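Local coordinates for conserved hypothetical protein TM1158 (Thermotoga maritima, PDB 1O1Y) that probably acts as a class I glutamine amidotransferase, hydrolysing glutamine to supply ammonia for transfer to an acceptor, at residues A[23-31]-A[186-196]. Residues are numbered along the deposited sequence; the frame is centred on the assembly and turned at random.
Sequences IEDLGMMED and IEVGARTMKRW. With SO4 (sulfate ion), chain J.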
loop_
_atom_site.group_PDB
_atom_site.type_symbol
_atom_site.label_atom_id
_atom_site.label_comp_id
_atom_site.label_asym_id
_atom_site.label_seq_id
_atom_site.Cartn_x
_atom_site.Cartn_y
_atom_site.Cartn_z
ATOM N N ILE A 23 -2.433 11.803 6.839
ATOM C CA ILE A 23 -0.973 11.634 6.912
ATOM C C ILE A 23 -0.473 10.443 6.118
ATOM O O ILE A 23 0.660 10.436 5.634
ATOM C CB ILE A 23 -0.563 11.477 8.419
ATOM C CG1 ILE A 23 -0.748 12.817 9.132
ATOM C CG2 ILE A 23 0.838 10.945 8.586
ATOM C CD1 ILE A 23 0.243 13.865 8.751
ATOM N N GLU A 24 -1.303 9.429 6.022
ATOM C CA GLU A 24 -0.942 8.205 5.350
ATOM C C GLU A 24 -1.337 8.352 3.888
ATOM O O GLU A 24 -2.226 7.687 3.360
ATOM C CB GLU A 24 -1.517 6.985 6.044
ATOM C CG GLU A 24 -1.064 6.977 7.515
ATOM C CD GLU A 24 -1.593 5.832 8.384
ATOM O OE1 GLU A 24 -1.899 4.752 7.853
ATOM O OE2 GLU A 24 -1.643 6.014 9.633
ATOM N N ASP A 25 -0.568 9.191 3.228
ATOM C CA ASP A 25 -0.877 9.657 1.888
ATOM C C ASP A 25 -0.007 8.960 0.847
ATOM O O ASP A 25 0.532 7.880 1.093
ATOM C CB ASP A 25 -0.794 11.161 1.871
ATOM C CG ASP A 25 0.649 11.683 2.034
ATOM O OD1 ASP A 25 1.626 10.900 2.146
ATOM O OD2 ASP A 25 0.857 12.898 2.049
ATOM N N LEU A 26 0.134 9.549 -0.338
ATOM C CA LEU A 26 0.889 8.896 -1.399
ATOM C C LEU A 26 2.383 8.815 -1.135
ATOM O O LEU A 26 3.097 8.098 -1.824
ATOM C CB LEU A 26 0.653 9.583 -2.743
ATOM C CG LEU A 26 -0.689 9.258 -3.408
ATOM C CD1 LEU A 26 -0.955 10.330 -4.486
ATOM C CD2 LEU A 26 -0.755 7.879 -3.970
ATOM N N GLY A 27 2.863 9.572 -0.156
ATOM C CA GLY A 27 4.288 9.567 0.144
ATOM C C GLY A 27 5.089 9.959 -1.097
ATOM O O GLY A 27 4.727 10.910 -1.831
HETATM N N MSE A 28 6.141 9.199 -1.365
HETATM C CA MSE A 28 7.016 9.466 -2.508
HETATM C C MSE A 28 6.334 9.180 -3.834
HETATM O O MSE A 28 6.815 9.655 -4.869
HETATM C CB MSE A 28 8.294 8.616 -2.437
HETATM C CG MSE A 28 9.127 8.949 -1.222
HETATM SE SE MSE A 28 10.962 8.193 -1.367
HETATM C CE MSE A 28 10.674 6.433 -1.000
HETATM N N MSE A 29 5.202 8.490 -3.832
HETATM C CA MSE A 29 4.420 8.361 -5.070
HETATM C C MSE A 29 3.964 9.706 -5.571
HETATM O O MSE A 29 3.920 9.915 -6.790
HETATM C CB MSE A 29 3.248 7.413 -4.942
HETATM C CG MSE A 29 3.621 5.987 -4.805
HETATM SE SE MSE A 29 2.064 4.823 -4.706
HETATM C CE MSE A 29 1.832 4.898 -2.783
ATOM N N GLU A 30 3.652 10.646 -4.666
ATOM C CA GLU A 30 3.290 12.002 -5.110
ATOM C C GLU A 30 4.419 12.690 -5.921
ATOM O O GLU A 30 4.173 13.332 -6.952
ATOM C CB GLU A 30 2.915 12.883 -3.908
ATOM C CG GLU A 30 1.923 13.937 -4.232
ATOM C CD GLU A 30 1.438 14.621 -2.969
ATOM O OE1 GLU A 30 0.564 14.078 -2.254
ATOM O OE2 GLU A 30 1.985 15.680 -2.687
ATOM N N ASP A 31 5.636 12.573 -5.417
ATOM C CA ASP A 31 6.815 13.082 -6.058
ATOM C C ASP A 31 7.000 12.426 -7.443
ATOM O O ASP A 31 7.317 13.106 -8.428
ATOM C CB ASP A 31 8.041 12.786 -5.200
ATOM C CG ASP A 31 7.962 13.449 -3.807
ATOM O OD1 ASP A 31 7.511 14.618 -3.733
ATOM O OD2 ASP A 31 8.367 12.876 -2.785
ATOM N N ILE A 186 7.013 1.088 0.698
ATOM C CA ILE A 186 8.203 1.538 0.010
ATOM C C ILE A 186 8.042 2.989 -0.430
ATOM O O ILE A 186 8.946 3.541 -1.091
ATOM C CB ILE A 186 8.541 0.642 -1.209
ATOM C CG1 ILE A 186 7.473 0.710 -2.293
ATOM C CG2 ILE A 186 8.759 -0.795 -0.780
ATOM C CD1 ILE A 186 7.797 -0.124 -3.574
ATOM N N GLU A 187 6.939 3.624 -0.018
ATOM C CA GLU A 187 6.668 5.049 -0.350
ATOM C C GLU A 187 7.017 6.033 0.737
ATOM O O GLU A 187 6.830 7.236 0.565
ATOM C CB GLU A 187 5.217 5.248 -0.782
ATOM C CG GLU A 187 4.182 5.357 0.335
ATOM C CD GLU A 187 3.822 4.035 1.038
ATOM O OE1 GLU A 187 4.302 2.914 0.678
ATOM O OE2 GLU A 187 2.976 4.114 1.972
ATOM N N VAL A 188 7.476 5.537 1.885
ATOM C CA VAL A 188 7.811 6.398 3.008
ATOM C C VAL A 188 9.323 6.661 3.009
ATOM O O VAL A 188 10.131 5.822 3.435
ATOM C CB VAL A 188 7.310 5.818 4.362
ATOM C CG1 VAL A 188 7.661 6.777 5.540
ATOM C CG2 VAL A 188 5.803 5.552 4.331
ATOM N N GLY A 189 9.658 7.838 2.513
ATOM C CA GLY A 189 10.999 8.389 2.541
ATOM C C GLY A 189 11.170 9.275 3.752
ATOM O O GLY A 189 10.299 9.280 4.618
ATOM N N ALA A 190 12.266 10.014 3.812
ATOM C CA ALA A 190 12.550 10.799 5.006
ATOM C C ALA A 190 11.512 11.915 5.254
ATOM O O ALA A 190 11.108 12.121 6.381
ATOM C CB ALA A 190 13.950 11.369 4.951
ATOM N N ARG A 191 11.092 12.628 4.210
ATOM C CA ARG A 191 10.121 13.737 4.358
ATOM C C ARG A 191 8.779 13.216 4.920
ATOM O O ARG A 191 8.231 13.780 5.859
ATOM C CB ARG A 191 9.901 14.405 2.994
ATOM C CG ARG A 191 8.747 15.409 2.944
ATOM C CD ARG A 191 8.391 15.912 1.499
ATOM N NE ARG A 191 7.942 14.856 0.572
ATOM C CZ ARG A 191 6.730 14.278 0.547
ATOM N NH1 ARG A 191 5.776 14.633 1.400
ATOM N NH2 ARG A 191 6.471 13.325 -0.350
ATOM N N THR A 192 8.294 12.105 4.382
ATOM C CA THR A 192 7.055 11.475 4.840
ATOM C C THR A 192 7.229 10.900 6.278
ATOM O O THR A 192 6.360 11.029 7.152
ATOM C CB THR A 192 6.638 10.382 3.859
ATOM O OG1 THR A 192 6.331 10.986 2.587
ATOM C CG2 THR A 192 5.403 9.684 4.280
HETATM N N MSE A 193 8.369 10.270 6.515
HETATM C CA MSE A 193 8.682 9.738 7.838
HETATM C C MSE A 193 8.602 10.796 8.915
HETATM O O MSE A 193 8.088 10.521 10.039
HETATM C CB MSE A 193 10.039 9.020 7.841
HETATM C CG MSE A 193 10.348 8.265 9.147
HETATM SE SE MSE A 193 9.077 6.776 9.458
HETATM C CE MSE A 193 9.830 5.569 8.278
ATOM N N LYS A 194 9.114 11.995 8.634
ATOM C CA LYS A 194 9.033 13.058 9.602
ATOM C C LYS A 194 7.566 13.360 9.974
ATOM O O LYS A 194 7.269 13.673 11.123
ATOM C CB LYS A 194 9.683 14.344 9.107
ATOM C CG LYS A 194 11.170 14.303 9.068
ATOM C CD LYS A 194 11.713 15.551 8.379
ATOM C CE LYS A 194 13.227 15.499 8.243
ATOM N NZ LYS A 194 13.840 16.866 8.207
ATOM N N ARG A 195 6.683 13.336 8.988
ATOM C CA ARG A 195 5.257 13.579 9.241
ATOM C C ARG A 195 4.639 12.477 10.093
ATOM O O ARG A 195 3.823 12.763 10.967
ATOM C CB ARG A 195 4.463 13.688 7.924
ATOM C CG ARG A 195 4.830 14.973 7.140
ATOM C CD ARG A 195 4.579 16.263 7.888
ATOM N NE ARG A 195 4.951 17.443 7.107
ATOM C CZ ARG A 195 4.663 18.695 7.462
ATOM N NH1 ARG A 195 4.014 18.957 8.604
ATOM N NH2 ARG A 195 5.042 19.698 6.679
ATOM N N TRP A 196 4.995 11.239 9.803
ATOM C CA TRP A 196 4.452 10.082 10.538
ATOM C C TRP A 196 4.918 10.065 11.983
ATOM O O TRP A 196 4.126 9.810 12.914
ATOM C CB TRP A 196 4.824 8.757 9.913
ATOM C CG TRP A 196 4.100 8.331 8.678
ATOM C CD1 TRP A 196 3.880 9.069 7.549
ATOM C CD2 TRP A 196 3.553 7.040 8.423
ATOM N NE1 TRP A 196 3.209 8.311 6.624
ATOM C CE2 TRP A 196 3.000 7.066 7.133
ATOM C CE3 TRP A 196 3.415 5.859 9.196
ATOM C CZ2 TRP A 196 2.386 5.976 6.569
ATOM C CZ3 TRP A 196 2.785 4.776 8.632
ATOM C CH2 TRP A 196 2.265 4.854 7.314
HETATM S S SO4 J . 5.837 17.875 3.631
HETATM O O1 SO4 J . 4.758 18.844 3.805
HETATM O O2 SO4 J . 7.040 18.289 4.360
HETATM O O3 SO4 J . 6.112 17.784 2.202
HETATM O O4 SO4 J . 5.407 16.589 4.165
HETATM O O HOH W 1 1.196 5.983 2.926
HETATM O O HOH W 2 2.546 8.289 3.713
HETATM O O HOH W 3 3.854 12.424 2.902
#
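The carbonyl oxygen of Glu187 receives Met28 N at 2.8 Å, nearly straight at 169° and on a lone pair in the carbonyl plane. Gly27 CA adds a C-H...O contact to Glu187 O at 3.5 Å, a close approach made possible by the absence of a side chain, and Gly189 N reaches the same oxygen weakly from just before helix 190-199. The selenomethionine Met28, bent at its last torsion, packs SE on Gly189 CA and brings CE to 3.4 Å from Ile186 O, which is buried without a polar partner.

A bend at chi2 sets the Glu187 carboxylate apart from this carbonyl, and OE2 is hydrogen-bonded to His185 ND1. His185 and Glu187 are probably two members of the Cys-His-Glu catalytic triad of class I glutamine amidotransferases, with Cys100, found here as cysteinesulfonic acid, the likely nucleophile. Met29 CE packs on the CB and CG of Glu187, and water 1 lies within bonding distance of both Glu187 OE2 and Asp25 O.

Asp25 OD1 closes an Asx turn by accepting from Gly27 N; waters 2 and 3 lie beside OD1, though each has more acceptors near it than protons to give. Water 2 accepts from Trp196 NE1, while water 3 meets Thr192 OG1 at 2.9 Å. Waters 1 and 2 lie at the edge of the Trp196 ring, whereas Ile23 CG2 and Glu24 CG make CH-pi contacts over one face, and Val188 CG2 covers the opposite face.

Toward the surface, the kink in Arg191 at chi3 (62°) carries its guanidinium back to Asp31, its NH2 forming a salt bridge with OD2 at 3.1 Å. The two planes stand 87° apart. Gly27 O takes a weak second bond from NH2. Arg191 NH1 bonds O3 of a sulfate, probably from the crystallisation liquor, and more weakly its O4, which accepts from Arg195 NE at 3.1 Å.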